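Local coordinates for protein pyridoxamine 5-phosphate-dependent dehydrase (PDB 3B8X) that removes the C3' hydroxyl of GDP-4-keto-6-deoxymannose by combined transamination and deoxygenation, using a pyridoxal phosphate cofactor, in the biosynthesis of the O-antigen sugar L-colitose, at residues B[120-124]-B[354-358]; B[288-292]-B[386-390]. The protein carries 1 engineered substitution. One frame throughout, in Å; residues are numbered along the deposited sequence. Where two conformers were deposited one is given.

In the fold
Both contacts join elements far apart in sequence, each at a different sheet of the aminotransferase fold; contact 1 is at the surface, contact 2 partly buried. Contact 1 packs helix 118-124 against the loop that leaves strand 351-354, at the edge of the large mixed sheet. Contact 2 ties the loop between helix 255-286 and strand 292-293 to the C-terminus, beside the four-stranded antiparallel sheet. Their segments alternate along the chain, yet their centres lie 32 Å apart and their nearest atoms about 18 Å. Contact 1 is away from the cofactor-substrate pocket and the metal sites. In contact 2 the side chain of Arg386 is about 11 Å from that of Asp380, a magnesium ligand in another crystal structure of this protein.

Contact 1: B[120-124]-B[354-358]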
loop_
_atom_site.group_PDB
_atom_site.type_symbol
_atom_site.label_atom_id
_atom_site.label_comp_id
_atom_site.label_asym_id
_atom_site.label_seq_id
_atom_site.Cartn_x
_atom_site.Cartn_y
_atom_site.Cartn_z
ATOM N N SER B 120 -17.134 -2.709 -29.550
ATOM C CA SER B 120 -17.186 -1.383 -28.931
ATOM C C SER B 120 -15.791 -0.824 -28.720
ATOM O O SER B 120 -15.572 0.400 -28.675
ATOM C CB SER B 120 -17.894 -1.418 -27.588
ATOM O OG SER B 120 -19.232 -1.891 -27.710
ATOM N N LEU B 121 -14.843 -1.733 -28.571
ATOM C CA LEU B 121 -13.512 -1.266 -28.309
ATOM C C LEU B 121 -12.999 -0.622 -29.589
ATOM O O LEU B 121 -12.409 0.465 -29.574
ATOM C CB LEU B 121 -12.631 -2.415 -27.801
ATOM C CG LEU B 121 -11.129 -2.082 -27.708
ATOM C CD1 LEU B 121 -10.813 -0.858 -26.844
ATOM C CD2 LEU B 121 -10.261 -3.275 -27.337
ATOM N N LYS B 122 -13.269 -1.283 -30.708
ATOM C CA LYS B 122 -12.824 -0.790 -32.014
ATOM C C LYS B 122 -13.348 0.634 -32.288
ATOM O O LYS B 122 -12.633 1.503 -32.824
ATOM C CB LYS B 122 -13.285 -1.782 -33.084
ATOM C CG LYS B 122 -12.521 -1.758 -34.405
ATOM C CD LYS B 122 -13.431 -2.160 -35.604
ATOM C CE LYS B 122 -13.168 -3.618 -36.052
ATOM N NZ LYS B 122 -14.220 -4.225 -36.924
ATOM N N GLU B 123 -14.590 0.886 -31.896
ATOM C CA GLU B 123 -15.249 2.184 -32.083
ATOM C C GLU B 123 -14.631 3.277 -31.215
ATOM O O GLU B 123 -14.515 4.460 -31.596
ATOM C CB GLU B 123 -16.690 2.040 -31.602
ATOM C CG GLU B 123 -17.832 2.578 -32.470
ATOM C CD GLU B 123 -19.205 2.534 -31.748
ATOM O OE1 GLU B 123 -19.529 1.518 -31.059
ATOM O OE2 GLU B 123 -19.955 3.535 -31.869
ATOM N N ALA B 124 -14.313 2.867 -29.996
ATOM C CA ALA B 124 -13.792 3.775 -28.982
ATOM C C ALA B 124 -12.368 4.309 -29.174
ATOM O O ALA B 124 -12.022 5.384 -28.666
ATOM C CB ALA B 124 -13.896 3.100 -27.622
ATOM N N VAL B 354 -18.033 8.082 -21.228
ATOM C CA VAL B 354 -18.502 6.765 -21.585
ATOM C C VAL B 354 -18.630 6.617 -23.082
ATOM O O VAL B 354 -19.303 7.404 -23.740
ATOM C CB VAL B 354 -19.860 6.456 -21.028
ATOM C CG1 VAL B 354 -20.293 5.148 -21.630
ATOM C CG2 VAL B 354 -19.799 6.328 -19.540
ATOM N N HIS B 355 -18.039 5.567 -23.623
ATOM C CA HIS B 355 -18.197 5.322 -25.037
ATOM C C HIS B 355 -19.550 4.698 -25.308
ATOM O O HIS B 355 -19.850 3.624 -24.799
ATOM C CB HIS B 355 -17.196 4.314 -25.545
ATOM C CG HIS B 355 -17.444 3.908 -26.964
ATOM N ND1 HIS B 355 -17.444 4.820 -27.996
ATOM C CD2 HIS B 355 -17.705 2.701 -27.524
ATOM C CE1 HIS B 355 -17.673 4.193 -29.135
ATOM N NE2 HIS B 355 -17.835 2.907 -28.875
ATOM N N ASN B 356 -20.324 5.353 -26.164
ATOM C CA ASN B 356 -21.592 4.836 -26.633
ATOM C C ASN B 356 -22.490 4.623 -25.456
ATOM O O ASN B 356 -23.075 5.560 -24.920
ATOM C CB ASN B 356 -21.318 3.515 -27.353
ATOM C CG ASN B 356 -22.559 2.896 -27.914
ATOM O OD1 ASN B 356 -23.550 3.573 -28.175
ATOM N ND2 ASN B 356 -22.506 1.594 -28.121
ATOM N N ASN B 357 -22.581 3.378 -25.027
ATOM C CA ASN B 357 -23.356 3.107 -23.841
ATOM C C ASN B 357 -22.779 1.852 -23.156
ATOM O O ASN B 357 -21.978 1.131 -23.731
ATOM C CB ASN B 357 -24.821 2.875 -24.225
ATOM C CG ASN B 357 -25.004 1.618 -25.054
ATOM O OD1 ASN B 357 -24.715 0.517 -24.593
ATOM N ND2 ASN B 357 -25.433 1.782 -26.300
ATOM N N VAL B 358 -23.261 1.561 -21.961
ATOM C CA VAL B 358 -22.840 0.349 -21.296
ATOM C C VAL B 358 -24.087 -0.421 -20.913
ATOM O O VAL B 358 -24.292 -0.791 -19.762
ATOM C CB VAL B 358 -21.990 0.681 -20.063
ATOM C CG1 VAL B 358 -20.633 1.228 -20.547
ATOM C CG2 VAL B 358 -22.748 1.694 -19.171
HETATM O O HOH W 1 -20.950 0.054 -26.601
#
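His355 lays its imidazole against the last turn of helix 118-124, just where strand 351-354 ends at the edge of the large mixed sheet of this aspartate-aminotransferase (fold type I) chain. The backbone of His355 still bonds to Phe106 of the neighbouring strand 103-107, while its CB, 4.1 Å from Ala124 CB, starts the side chain toward the helix, with CG anti to the backbone N (chi1 173°). CG is the first ring atom to pack, 3.7 Å from Ala124 CB; that methyl sits over the ring face as a CH-pi contact, 3.8 Å from the His355 centroid. The opposite face is backed by Asn356 CB, and ND1 runs alongside Ala124 CA. Across the ring from ND1, CD2 comes within 3.3 Å of Ser120 O, the carbonyl that already accepts Ala124 N within the helix. CE1 and NE2 both pack on Glu123 CB, NE2 at 3.1 Å, and this tip atom gives a weak bond to Glu123 OE1 (3.1 Å, 143° at the hydrogen), with the carboxylate plane turned 76° from the ring. Glu123 is poorly ordered, which makes this bond a doubtful tether. Beyond the histidine one water bridges the segments: it accepts from Asn356 ND2 at 2.7 Å and donates to Asn357 O, and its second hydrogen goes to Ser120 OG at 2.8 Å, a hydroxyl also bonded to Asp117 OD2.

Contact 2: B[288-292]-B[386-390]; sequences DHPYL and REVLK
The imidazole of His289 meets the C-terminus at the tight centre of the contact, where NE2 points at Leu389 O. The modelled separation of His289 NE2 and Leu389 O, 2.5 Å, is shorter than a normal hydrogen bond and its exact value is doubtful. The direction is clear, because His289 ND1, at the far side of the ring, accepts Tyr291 N at 3.1 Å along a nearly straight line; the two bonds together probably fix the ring's rotation. The Arg386 chain, bent at chi2, turns a guanidinium face to the imidazole, with His289 CD2 over its centre and 3.4 Å from Arg386 CZ; the two planes are 48° apart. Arg386 NE also reaches Lys285 O weakly. Tyr291 stands beside the histidine: chi1 of 59° puts its ring between backbone N and carbonyl carbon, bringing His289 CE1 over the centre of its face. From there the phenol OH donates to Lys390 O of the terminal carboxylate at 2.7 Å, approaching from above the carboxylate plane, 68° out of it. These bonds close the end of the chain onto the small domain's antiparallel sheet: Leu389, the first residue to leave helix 379-388, is buried, and its CB lies 4.0 Å from Leu292 CD1. Leu321 and Phe308 continue this apolar layer behind both leucines. The looser side is formed by two exposed residues. Lys390 points its CB away from the 288-292 loop, and Pro290 adds one distant touch, CD to Arg386 NH2 at 3.9 Å.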
loop_
_atom_site.group_PDB
_atom_site.type_symbol
_atom_site.label_atom_id
_atom_site.label_comp_id
_atom_site.label_asym_id
_atom_site.label_seq_id
_atom_site.Cartn_x
_atom_site.Cartn_y
_atom_site.Cartn_z
ATOM N N ASP B 288 -27.672 -25.966 -20.958
ATOM C CA ASP B 288 -28.964 -25.583 -21.499
ATOM C C ASP B 288 -29.855 -25.072 -20.386
ATOM O O ASP B 288 -31.043 -25.369 -20.325
ATOM C CB ASP B 288 -29.623 -26.760 -22.205
ATOM C CG ASP B 288 -29.001 -27.040 -23.551
ATOM O OD1 ASP B 288 -29.092 -26.155 -24.439
ATOM O OD2 ASP B 288 -28.411 -28.140 -23.691
ATOM N N HIS B 289 -29.283 -24.315 -19.479
ATOM C CA HIS B 289 -30.102 -23.875 -18.395
ATOM C C HIS B 289 -31.232 -23.044 -18.960
ATOM O O HIS B 289 -31.028 -22.257 -19.907
ATOM C CB HIS B 289 -29.281 -23.132 -17.350
ATOM C CG HIS B 289 -29.948 -23.070 -16.015
ATOM N ND1 HIS B 289 -30.982 -22.203 -15.755
ATOM C CD2 HIS B 289 -29.783 -23.813 -14.897
ATOM C CE1 HIS B 289 -31.389 -22.378 -14.512
ATOM N NE2 HIS B 289 -30.685 -23.353 -13.972
ATOM N N PRO B 290 -32.434 -23.264 -18.424
ATOM C CA PRO B 290 -33.628 -22.576 -18.907
ATOM C C PRO B 290 -33.657 -21.102 -18.576
ATOM O O PRO B 290 -34.390 -20.368 -19.209
ATOM C CB PRO B 290 -34.780 -23.265 -18.155
ATOM C CG PRO B 290 -34.137 -23.733 -16.882
ATOM C CD PRO B 290 -32.777 -24.228 -17.358
ATOM N N TYR B 291 -32.934 -20.658 -17.559
ATOM C CA TYR B 291 -33.005 -19.228 -17.257
ATOM C C TYR B 291 -31.693 -18.546 -16.904
ATOM O O TYR B 291 -31.689 -17.377 -16.486
ATOM C CB TYR B 291 -34.091 -18.912 -16.221
ATOM C CG TYR B 291 -33.923 -19.610 -14.889
ATOM C CD1 TYR B 291 -33.041 -19.117 -13.922
ATOM C CD2 TYR B 291 -34.682 -20.735 -14.583
ATOM C CE1 TYR B 291 -32.939 -19.722 -12.656
ATOM C CE2 TYR B 291 -34.541 -21.388 -13.342
ATOM C CZ TYR B 291 -33.707 -20.852 -12.384
ATOM O OH TYR B 291 -33.584 -21.502 -11.184
ATOM N N LEU B 292 -30.594 -19.278 -17.042
ATOM C CA LEU B 292 -29.310 -18.683 -16.714
ATOM C C LEU B 292 -28.267 -18.890 -17.790
ATOM O O LEU B 292 -28.114 -20.025 -18.254
ATOM C CB LEU B 292 -28.770 -19.258 -15.413
ATOM C CG LEU B 292 -29.611 -19.179 -14.140
ATOM C CD1 LEU B 292 -28.927 -20.066 -13.058
ATOM C CD2 LEU B 292 -29.617 -17.802 -13.681
ATOM N N ARG B 386 -26.807 -26.991 -9.259
ATOM C CA ARG B 386 -27.767 -27.256 -10.342
ATOM C C ARG B 386 -29.195 -27.602 -9.868
ATOM O O ARG B 386 -30.189 -27.179 -10.483
ATOM C CB ARG B 386 -27.196 -28.253 -11.349
ATOM C CG ARG B 386 -28.002 -28.449 -12.633
ATOM C CD ARG B 386 -28.056 -27.232 -13.531
ATOM N NE ARG B 386 -29.002 -27.393 -14.646
ATOM C CZ ARG B 386 -30.322 -27.202 -14.564
ATOM N NH1 ARG B 386 -30.927 -26.932 -13.415
ATOM N NH2 ARG B 386 -31.069 -27.328 -15.641
ATOM N N GLU B 387 -29.303 -28.313 -8.743
ATOM C CA GLU B 387 -30.587 -28.634 -8.134
ATOM C C GLU B 387 -31.205 -27.378 -7.508
ATOM O O GLU B 387 -32.391 -27.149 -7.552
ATOM C CB GLU B 387 -30.388 -29.675 -7.034
ATOM C CG GLU B 387 -31.662 -30.028 -6.288
ATOM C CD GLU B 387 -32.615 -30.824 -7.157
ATOM O OE1 GLU B 387 -32.140 -31.419 -8.146
ATOM O OE2 GLU B 387 -33.831 -30.848 -6.862
ATOM N N VAL B 388 -30.384 -26.552 -6.892
ATOM C CA VAL B 388 -30.879 -25.318 -6.270
ATOM C C VAL B 388 -31.391 -24.303 -7.310
ATOM O O VAL B 388 -32.400 -23.625 -7.099
ATOM C CB VAL B 388 -29.736 -24.654 -5.482
ATOM C CG1 VAL B 388 -30.148 -23.340 -4.871
ATOM C CG2 VAL B 388 -29.186 -25.615 -4.436
ATOM N N LEU B 389 -30.664 -24.165 -8.412
ATOM C CA LEU B 389 -31.022 -23.238 -9.479
ATOM C C LEU B 389 -31.817 -23.985 -10.558
ATOM O O LEU B 389 -31.459 -24.009 -11.734
ATOM C CB LEU B 389 -29.747 -22.656 -10.070
ATOM C CG LEU B 389 -28.962 -21.876 -9.014
ATOM C CD1 LEU B 389 -27.559 -21.605 -9.526
ATOM C CD2 LEU B 389 -29.647 -20.545 -8.737
ATOM N N LYS B 390 -32.880 -24.630 -10.124
ATOM C CA LYS B 390 -33.711 -25.392 -11.021
ATOM C C LYS B 390 -34.940 -24.545 -11.421
ATOM O O LYS B 390 -35.212 -23.598 -10.647
ATOM C CB LYS B 390 -34.145 -26.706 -10.352
ATOM C CG LYS B 390 -34.027 -27.906 -11.285
ATOM C CD LYS B 390 -35.138 -27.855 -12.335
ATOM C CE LYS B 390 -34.972 -28.891 -13.460
ATOM N NZ LYS B 390 -36.138 -28.925 -14.415
ATOM O OXT LYS B 390 -35.520 -24.863 -12.461
#